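5-carboxyvanillate decarboxylase (Sphingomonas paucimobilis, PDB 4NI8) probably removes a carboxyl group from 5-carboxyvanillate, a lignin-derived aromatic acid, in a manganese-containing active site of the amidohydrolase type. Local coordinates at residues A6-V11 with A295-Y300. Sequence-based numbering, arbitrary orientation.
Sequences ATEEAV and AIDYPY. With MN (manganese (II) ion), chain I; 1WB (5-methoxybenzene-1,3-dicarboxylic acid), chain J.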
# COMPACT_ATOMS: atom_id res chain seq x y z
N ALA A 6 14.77 20.48 -4.37
CA ALA A 6 14.23 19.18 -4.75
C ALA A 6 14.98 18.05 -4.02
O ALA A 6 16.21 17.98 -4.08
CB ALA A 6 14.36 19.02 -6.26
N THR A 7 14.25 17.18 -3.33
CA THR A 7 14.91 16.27 -2.39
C THR A 7 15.11 14.81 -2.81
O THR A 7 15.67 14.03 -2.04
CB THR A 7 14.20 16.27 -1.01
OG1 THR A 7 12.81 15.96 -1.19
CG2 THR A 7 14.31 17.64 -0.34
N GLU A 8 14.66 14.42 -4.00
CA GLU A 8 14.87 13.04 -4.45
C GLU A 8 15.44 12.97 -5.87
O GLU A 8 14.85 12.38 -6.76
CB GLU A 8 13.57 12.22 -4.39
CG GLU A 8 13.84 10.71 -4.39
CD GLU A 8 12.58 9.87 -4.47
OE1 GLU A 8 11.74 9.96 -3.54
OE2 GLU A 8 12.45 9.11 -5.44
N GLU A 9 16.62 13.54 -6.05
CA GLU A 9 17.17 13.77 -7.38
C GLU A 9 18.35 12.84 -7.59
O GLU A 9 19.40 12.97 -6.95
CB GLU A 9 17.57 15.24 -7.52
CG GLU A 9 16.47 16.17 -6.95
CD GLU A 9 15.06 15.77 -7.42
OE1 GLU A 9 14.13 15.69 -6.59
OE2 GLU A 9 14.89 15.52 -8.63
N ALA A 10 18.15 11.87 -8.48
CA ALA A 10 19.13 10.81 -8.65
C ALA A 10 20.33 11.22 -9.50
O ALA A 10 20.21 12.03 -10.42
CB ALA A 10 18.46 9.58 -9.25
N VAL A 11 21.49 10.64 -9.19
CA VAL A 11 22.71 10.87 -9.95
C VAL A 11 23.48 9.56 -9.98
O VAL A 11 23.22 8.67 -9.16
CB VAL A 11 23.57 11.99 -9.28
CG1 VAL A 11 24.15 11.51 -7.94
CG2 VAL A 11 24.68 12.48 -10.20
N ALA A 295 9.84 17.34 -3.95
CA ALA A 295 10.88 16.70 -4.75
C ALA A 295 10.41 16.59 -6.19
O ALA A 295 9.23 16.79 -6.48
CB ALA A 295 11.22 15.32 -4.19
N ILE A 296 11.34 16.30 -7.09
CA ILE A 296 11.02 16.11 -8.50
C ILE A 296 11.09 14.65 -8.90
O ILE A 296 10.24 14.18 -9.65
CB ILE A 296 12.01 16.89 -9.41
CG1 ILE A 296 11.94 18.39 -9.12
CG2 ILE A 296 11.72 16.64 -10.89
CD1 ILE A 296 13.16 19.16 -9.64
N ASP A 297 12.10 13.94 -8.39
CA ASP A 297 12.43 12.58 -8.84
C ASP A 297 13.06 12.61 -10.23
O ASP A 297 12.87 11.70 -11.04
CB ASP A 297 11.19 11.65 -8.81
CG ASP A 297 11.50 10.28 -8.26
OD1 ASP A 297 12.68 9.88 -8.25
OD2 ASP A 297 10.53 9.60 -7.82
N TYR A 298 13.86 13.65 -10.48
CA TYR A 298 14.62 13.77 -11.72
C TYR A 298 15.73 12.72 -11.68
O TYR A 298 16.29 12.46 -10.61
CB TYR A 298 15.24 15.17 -11.80
CG TYR A 298 16.00 15.44 -13.07
CD1 TYR A 298 15.35 15.88 -14.22
CD2 TYR A 298 17.38 15.25 -13.12
CE1 TYR A 298 16.06 16.13 -15.38
CE2 TYR A 298 18.09 15.50 -14.28
CZ TYR A 298 17.43 15.94 -15.40
OH TYR A 298 18.15 16.19 -16.56
N PRO A 299 16.07 12.12 -12.83
CA PRO A 299 15.57 12.33 -14.19
C PRO A 299 14.45 11.36 -14.58
O PRO A 299 14.10 11.29 -15.75
CB PRO A 299 16.81 12.04 -15.05
CG PRO A 299 17.49 10.93 -14.30
CD PRO A 299 17.26 11.24 -12.83
N TYR A 300 13.89 10.65 -13.60
CA TYR A 300 12.80 9.72 -13.89
C TYR A 300 11.47 10.43 -14.08
O TYR A 300 10.53 9.89 -14.66
CB TYR A 300 12.70 8.67 -12.78
CG TYR A 300 13.98 7.90 -12.61
CD1 TYR A 300 14.32 6.88 -13.48
CD2 TYR A 300 14.87 8.22 -11.59
CE1 TYR A 300 15.50 6.18 -13.33
CE2 TYR A 300 16.06 7.53 -11.43
CZ TYR A 300 16.36 6.50 -12.31
OH TYR A 300 17.54 5.80 -12.17
MN MN I . 13.48 8.22 -7.06
C1 1WB J . 12.24 4.65 -11.69
CO1 1WB J . 11.47 5.41 -10.80
CO2 1WB J . 13.53 4.26 -11.34
CM1 1WB J . 12.00 5.77 -9.57
CM2 1WB J . 14.06 4.64 -10.09
OM 1WB J . 15.32 4.28 -9.71
CZ 1WB J . 13.30 5.38 -9.21
CC 1WB J . 11.65 4.29 -12.99
CV 1WB J . 16.08 3.38 -10.47
O1 1WB J . 10.74 5.01 -13.48
O2 1WB J . 12.07 3.26 -13.61
CCC 1WB J . 11.15 6.43 -8.54
O11 1WB J . 11.73 6.94 -7.55
O22 1WB J . 9.92 6.47 -8.71
O HOH W 1 15.50 9.17 -7.15
O HOH W 2 14.44 7.30 -8.65
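The flat ring of Y300 offers one face to the aromatic ring of the bound 5-methoxybenzene-1,3-dicarboxylate, offset toward the rim, while small A10 fits at its edge, A10 CB 3.8 Å from Y300 CE2. P299 CB covers one face of the Y298 ring. The side chains of E8 and D297 lie side by side and point the same way, their carboxylate planes 77° apart. E8 OE2 comes 2.9 Å from D297 OD1, an approach probably made tolerable by the manganese ion that E8 OE2 (2.1 Å) and D297 OD1 (2.2 Å) share with the ligand's O11, two waters and H174. With CG anti to the backbone N (chi1 -161°), the extended E8 side chain reaches the metal; Y172 and S272 hydrogen-bond its OE1, and H227 hydrogen-bonds D297 OD2. E9, bent at chi2 (-46°), instead turns its carboxylate toward loop 295-300: OE1 accepts from I296 N (2.9 Å), D297 N and its own strand's E8 N, while OE2 takes Y298 N (2.8 Å). A buried acid thus gathers successive loop amides and probably positions D297. A10 N bonds to Y298 O, and small A6 admits I296 CD1. The contact closes the TIM-type barrel: strand 5-11, hydrogen-bonded to strand 71-76, meets the loop following strand 292-293, with helices 49-54 and 59-67 packed alongside.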